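PDB 5HAB: ribonuclease J from Methanolobus psychrophilus R15, which degrades RNA as an exoribonuclease of the metallo-beta-lactamase and beta-CASP family, probably trimming its substrate with the help of bound metal ions. Local coordinates for residues B[273-276]-B[277-280]; B[415-418]-B[419-423]; B[441-444]-B[445-448]. The protein carries 1 engineered substitution. All blocks are in the same frame, centred on the assembly; numbering follows the deposited sequence.

Interaction 1 of 3, residues B[273-276]-B[277-280]; sequences RVNS and IVQF
The F280 ring lies with one face against the backbone of its own helix: S276 O sits 3.1 Å above the ring plane, offset toward the rim, and F280 CE2 comes to 4.0 Å from S276 CB. The same carbonyl oxygen accepts the hydrogen bond from F280 N at 2.9 Å while also lying against the ring face. What places the ring there is the first torsion of F280, which sets CG beside the backbone N and anti to the carbonyl carbon (chi1 -65°). The ring of H245, on helix 241-253, also meets F280, and H245 ND1 is hydrogen-bonded to S276 OG. The amides of N275 and Q279 are turned 45° from each other, with N275 ND2 3.9 Å from Q279 NE2.

The S276-F280 and N275-Q279 pairs are i to i+4 contacts within helix 271-283 of the beta-CASP domain, which packs against the domain's parallel sheet. On the sheet-facing side I277 CD1 touches R273 CG at 4.1 Å, and the isoleucine continues to V264, T266, L339 and V341. The R273 chain bends at chi2 and chi3, and its guanidinium reaches a salt bridge with E241 and a hydrogen bond with H406. A looser apolar contact joins V274 CG1 and V278 CG1 at 4.4 Å, while N275 O receives Q279 N in a nearly straight bond, 171° at the hydrogen.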
# COMPACT_ATOMS: atom_id res chain seq x y z
N ARG B 273 -21.14 16.20 15.06
CA ARG B 273 -20.11 16.90 14.31
C ARG B 273 -20.59 18.28 13.87
O ARG B 273 -19.91 19.29 14.09
CB ARG B 273 -19.69 16.08 13.10
CG ARG B 273 -18.64 16.76 12.24
CD ARG B 273 -17.26 16.54 12.83
NE ARG B 273 -16.72 15.25 12.42
CZ ARG B 273 -16.72 14.17 13.20
NH1 ARG B 273 -17.23 14.25 14.42
NH2 ARG B 273 -16.22 13.03 12.76
N VAL B 274 -21.75 18.31 13.22
CA VAL B 274 -22.35 19.56 12.75
C VAL B 274 -22.55 20.53 13.91
O VAL B 274 -22.27 21.73 13.79
CB VAL B 274 -23.68 19.29 12.03
CG1 VAL B 274 -24.38 20.61 11.70
CG2 VAL B 274 -23.45 18.48 10.77
N ASN B 275 -23.03 20.00 15.03
CA ASN B 275 -23.20 20.77 16.26
C ASN B 275 -21.90 21.46 16.64
O ASN B 275 -21.85 22.69 16.80
CB ASN B 275 -23.68 19.86 17.39
CG ASN B 275 -24.17 20.63 18.60
OD1 ASN B 275 -24.92 21.60 18.47
ND2 ASN B 275 -23.75 20.21 19.79
N SER B 276 -20.85 20.65 16.79
CA SER B 276 -19.52 21.16 17.09
C SER B 276 -19.15 22.29 16.14
O SER B 276 -18.68 23.34 16.56
CB SER B 276 -18.47 20.05 17.03
OG SER B 276 -18.55 19.21 18.16
N ILE B 277 -19.40 22.07 14.85
CA ILE B 277 -19.04 23.06 13.84
C ILE B 277 -19.76 24.39 14.05
O ILE B 277 -19.13 25.45 13.99
CB ILE B 277 -19.29 22.53 12.43
CG1 ILE B 277 -18.47 21.28 12.18
CG2 ILE B 277 -18.94 23.59 11.40
CD1 ILE B 277 -18.79 20.58 10.89
N VAL B 278 -21.07 24.36 14.31
CA VAL B 278 -21.79 25.63 14.45
C VAL B 278 -21.36 26.34 15.73
O VAL B 278 -21.25 27.58 15.75
CB VAL B 278 -23.33 25.44 14.38
CG1 VAL B 278 -23.73 24.78 13.06
CG2 VAL B 278 -23.87 24.66 15.56
N GLN B 279 -21.08 25.58 16.79
CA GLN B 279 -20.53 26.19 18.00
C GLN B 279 -19.19 26.90 17.72
O GLN B 279 -18.95 28.01 18.19
CB GLN B 279 -20.35 25.15 19.11
CG GLN B 279 -21.65 24.61 19.67
CD GLN B 279 -21.44 23.59 20.77
OE1 GLN B 279 -20.39 22.95 20.84
NE2 GLN B 279 -22.44 23.43 21.63
N PHE B 280 -18.32 26.23 16.96
CA PHE B 280 -17.04 26.83 16.59
C PHE B 280 -17.24 28.09 15.76
O PHE B 280 -16.47 29.04 15.89
CB PHE B 280 -16.18 25.83 15.83
CG PHE B 280 -15.78 24.64 16.65
CD1 PHE B 280 -15.60 24.76 18.02
CD2 PHE B 280 -15.57 23.41 16.05
CE1 PHE B 280 -15.23 23.67 18.78
CE2 PHE B 280 -15.20 22.32 16.81
CZ PHE B 280 -15.03 22.45 18.17

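Interaction 2 of 3, residues B[415-418]-B[419-423]; sequences DHWE and LLRML
Four backbone bonds of alpha-helical spacing bind residues 415-418 to 419-423. L419 N to D415 O and L420 N to H416 O, each 2.9 Å, are the straighter pair; M422 N to E418 O is as short but bends to 136° at the hydrogen, and R421 N to W417 O is also bent, as helix 413-423 nears its end. The carboxylate of D415 turns to other backbone, its OD2 accepting hydrogen bonds from T238 N and Y412 N.

Among the side chains, R421 approaches the indole of W417 obliquely, its CD 3.7 Å from W417 NE1, with the ring and guanidinium planes 40° apart. This is a methylene contact; the polar partner of W417 NE1 is E257 of the second subunit, through a weak hydrogen bond, and R400 of that subunit makes a cation-pi contact with W417. R421 bends at chi3, and the edge of its guanidinium comes near the aliphatic part of E418, R421 NH1 lying 4.3 Å from E418 CG. E418 OE1 and R421 NH1 remain 4.9 Å apart, too far for a salt bridge. M422 folds back at chi3 to bring CE to 3.5 Å from E418 O.

L419 packs on T227 of the metallo-beta-lactamase sheet, whereas M422 reaches helix 211-220. The helix thus joins the sheet on one flank to the second subunit at W417, E418, R421 and M422. The charged ends of E418 and R421 have only long, weak ion pairs across that interface, so the aliphatic, indole and cation-pi contacts probably count for more there.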
# COMPACT_ATOMS: atom_id res chain seq x y z
N ASP B 415 -12.42 -2.76 21.73
CA ASP B 415 -13.82 -2.47 22.02
C ASP B 415 -14.65 -3.74 21.89
O ASP B 415 -15.49 -4.04 22.75
CB ASP B 415 -14.34 -1.38 21.08
CG ASP B 415 -13.57 -0.09 21.21
OD1 ASP B 415 -13.46 0.42 22.34
OD2 ASP B 415 -13.06 0.41 20.18
N HIS B 416 -14.40 -4.50 20.83
CA HIS B 416 -15.07 -5.79 20.65
C HIS B 416 -14.67 -6.78 21.73
O HIS B 416 -15.49 -7.57 22.19
CB HIS B 416 -14.76 -6.37 19.28
CG HIS B 416 -15.57 -5.77 18.18
ND1 HIS B 416 -16.95 -5.88 18.13
CD2 HIS B 416 -15.22 -5.04 17.09
CE1 HIS B 416 -17.40 -5.26 17.06
NE2 HIS B 416 -16.37 -4.74 16.41
N TRP B 417 -13.41 -6.72 22.14
CA TRP B 417 -12.89 -7.56 23.22
C TRP B 417 -13.70 -7.35 24.50
O TRP B 417 -14.21 -8.31 25.10
CB TRP B 417 -11.41 -7.25 23.45
CG TRP B 417 -10.76 -8.03 24.53
CD1 TRP B 417 -10.53 -7.62 25.81
CD2 TRP B 417 -10.21 -9.35 24.43
NE1 TRP B 417 -9.89 -8.61 26.52
CE2 TRP B 417 -9.68 -9.68 25.69
CE3 TRP B 417 -10.13 -10.28 23.39
CZ2 TRP B 417 -9.08 -10.91 25.95
CZ3 TRP B 417 -9.53 -11.50 23.65
CH2 TRP B 417 -9.01 -11.80 24.91
N GLU B 418 -13.84 -6.09 24.90
CA GLU B 418 -14.57 -5.77 26.12
C GLU B 418 -16.07 -6.04 25.99
O GLU B 418 -16.70 -6.48 26.95
CB GLU B 418 -14.31 -4.31 26.50
CG GLU B 418 -12.84 -4.06 26.84
CD GLU B 418 -12.62 -2.81 27.67
OE1 GLU B 418 -11.47 -2.56 28.09
OE2 GLU B 418 -13.61 -2.07 27.91
N LEU B 419 -16.63 -5.80 24.81
CA LEU B 419 -18.04 -6.13 24.57
C LEU B 419 -18.26 -7.63 24.79
O LEU B 419 -19.22 -8.05 25.43
CB LEU B 419 -18.47 -5.73 23.16
CG LEU B 419 -19.90 -6.12 22.77
CD1 LEU B 419 -20.92 -5.42 23.66
CD2 LEU B 419 -20.18 -5.81 21.31
N LEU B 420 -17.34 -8.42 24.24
CA LEU B 420 -17.39 -9.86 24.35
C LEU B 420 -17.28 -10.28 25.82
O LEU B 420 -17.94 -11.22 26.25
CB LEU B 420 -16.28 -10.49 23.52
CG LEU B 420 -16.61 -11.71 22.67
CD1 LEU B 420 -17.94 -11.49 21.96
CD2 LEU B 420 -15.51 -11.93 21.65
N ARG B 421 -16.47 -9.56 26.59
CA ARG B 421 -16.30 -9.91 27.99
C ARG B 421 -17.50 -9.50 28.84
O ARG B 421 -17.78 -10.11 29.87
CB ARG B 421 -15.04 -9.27 28.57
CG ARG B 421 -13.73 -9.89 28.10
CD ARG B 421 -12.55 -9.47 28.98
NE ARG B 421 -12.94 -9.17 30.35
CZ ARG B 421 -13.06 -7.94 30.84
NH1 ARG B 421 -12.83 -6.89 30.06
NH2 ARG B 421 -13.43 -7.75 32.10
N MET B 422 -18.24 -8.50 28.38
CA MET B 422 -19.41 -8.04 29.12
C MET B 422 -20.65 -8.88 28.83
O MET B 422 -21.33 -9.33 29.75
CB MET B 422 -19.68 -6.56 28.81
CG MET B 422 -18.68 -5.61 29.47
SD MET B 422 -19.09 -3.87 29.22
CE MET B 422 -18.77 -3.69 27.47
N LEU B 423 -20.95 -9.09 27.55
CA LEU B 423 -22.16 -9.80 27.18
C LEU B 423 -22.04 -11.31 27.38
O LEU B 423 -23.04 -12.00 27.50
CB LEU B 423 -22.53 -9.50 25.73
CG LEU B 423 -23.17 -8.13 25.48
CD1 LEU B 423 -23.48 -7.93 24.01
CD2 LEU B 423 -24.43 -7.98 26.33

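Interaction 3 of 3, residues B[441-444]-B[445-448]; sequences YIQM and AEDA
M444 meets A445 through the sulfur of its own folded side chain, in the last turns of helix 435-447. This helix packs beside helix 413-423 and against strand 427-431 at the edge of the metallo-beta-lactamase sheet. From M444 CB the chain leaves with CG anti to the backbone N (chi1 -175°) and then bends at both chi2 and chi3. The sulfur consequently passes close to the following residue, SD standing 3.5 Å from A445 N, and the terminal methyl turns back over the ring of Y441. There M444 CE lies 3.3 Å above the Y441 plane, offset toward the rim, a CH-pi type of approach. The turn itself is held by ordinary backbone bonds from A445 N to Y441 O, E446 N to I442 O and D447 N to Q443 O, after which M444 O accepts only a weak one from A448 N as the helix ends.

Y441 has a second neighbour in A445, whose CB meets Y441 CE1 at 3.8 Å obliquely. The ring also takes part in an edge-to-face meeting with H416, so methionine, alanine and histidine are among the groups that surround it between the two helices.

Away from this apolar side, I442 and E446 cross obliquely, I442 CG2 resting 3.9 Å from E446 CD. E446 is extended beyond CG, and its carboxylate forms a salt bridge with R460 of the third subunit; Q443 OE1 adds a weak hydrogen bond to Q436 of that subunit. One side of the helix thus serves the fold and another the assembly. The aliphatic root of E446 stays close to the backbone, its CG just 3.2 Å from I442 O.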
# COMPACT_ATOMS: atom_id res chain seq x y z
N TYR B 441 -12.44 -10.51 12.76
CA TYR B 441 -13.25 -10.67 13.96
C TYR B 441 -13.05 -12.06 14.55
O TYR B 441 -12.93 -12.21 15.77
CB TYR B 441 -14.75 -10.44 13.70
CG TYR B 441 -15.52 -10.47 15.00
CD1 TYR B 441 -15.96 -11.67 15.54
CD2 TYR B 441 -15.73 -9.30 15.72
CE1 TYR B 441 -16.63 -11.70 16.76
CE2 TYR B 441 -16.41 -9.32 16.92
CZ TYR B 441 -16.85 -10.52 17.44
OH TYR B 441 -17.50 -10.55 18.65
N ILE B 442 -13.02 -13.06 13.68
CA ILE B 442 -12.91 -14.46 14.07
C ILE B 442 -11.62 -14.68 14.85
O ILE B 442 -11.63 -15.37 15.87
CB ILE B 442 -12.96 -15.38 12.83
CG1 ILE B 442 -14.40 -15.53 12.32
CG2 ILE B 442 -12.33 -16.74 13.13
CD1 ILE B 442 -14.49 -16.13 10.95
N GLN B 443 -10.52 -14.09 14.38
CA GLN B 443 -9.26 -14.27 15.11
C GLN B 443 -9.32 -13.63 16.50
O GLN B 443 -8.91 -14.24 17.51
CB GLN B 443 -8.09 -13.71 14.29
CG GLN B 443 -7.82 -14.55 13.04
CD GLN B 443 -6.67 -14.04 12.20
OE1 GLN B 443 -6.64 -12.88 11.79
NE2 GLN B 443 -5.71 -14.92 11.93
N MET B 444 -9.86 -12.41 16.56
CA MET B 444 -10.08 -11.79 17.86
C MET B 444 -10.94 -12.66 18.81
O MET B 444 -10.58 -12.86 19.97
CB MET B 444 -10.73 -10.41 17.69
CG MET B 444 -10.90 -9.61 18.98
SD MET B 444 -12.35 -10.06 19.95
CE MET B 444 -13.66 -9.79 18.76
N ALA B 445 -12.05 -13.18 18.31
CA ALA B 445 -12.97 -13.96 19.13
C ALA B 445 -12.34 -15.26 19.59
O ALA B 445 -12.59 -15.72 20.71
CB ALA B 445 -14.27 -14.23 18.37
N GLU B 446 -11.54 -15.87 18.73
CA GLU B 446 -10.79 -17.06 19.12
C GLU B 446 -9.85 -16.73 20.28
O GLU B 446 -9.74 -17.52 21.22
CB GLU B 446 -10.00 -17.64 17.95
CG GLU B 446 -10.86 -18.28 16.87
CD GLU B 446 -10.05 -18.73 15.66
OE1 GLU B 446 -10.46 -19.70 15.00
OE2 GLU B 446 -9.02 -18.10 15.37
N ASP B 447 -9.21 -15.57 20.23
CA ASP B 447 -8.39 -15.15 21.38
C ASP B 447 -9.25 -15.04 22.65
O ASP B 447 -8.76 -15.26 23.75
CB ASP B 447 -7.69 -13.82 21.12
CG ASP B 447 -6.56 -13.94 20.12
OD1 ASP B 447 -6.16 -15.08 19.82
OD2 ASP B 447 -6.09 -12.89 19.63
N ALA B 448 -10.53 -14.73 22.48
CA ALA B 448 -11.42 -14.54 23.63
C ALA B 448 -12.01 -15.88 24.10
O ALA B 448 -12.83 -15.90 25.01
CB ALA B 448 -12.54 -13.57 23.28

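All three are local contacts along a helix, mostly between residues three to four apart, but they sit in different surroundings. Interactions 1 and 2 are largely buried, interaction 3 only partly. Interaction 1 belongs to the beta-CASP domain, its centre about 32 and 38 Å from those of interactions 2 and 3; no other protein chain of the assembly touches it, and the polar ends of R273 and S276 find partners within the chain. Interactions 2 and 3 lie on neighbouring helices, 413-423 and 435-447, with centres about 11 Å apart, and meet where L420 CD1 approaches Y441 OH at 3.5 Å. Interaction 2 faces the second subunit through cation-pi and weak polar contacts, whereas in interaction 3 E446 pairs firmly with R460 of the third.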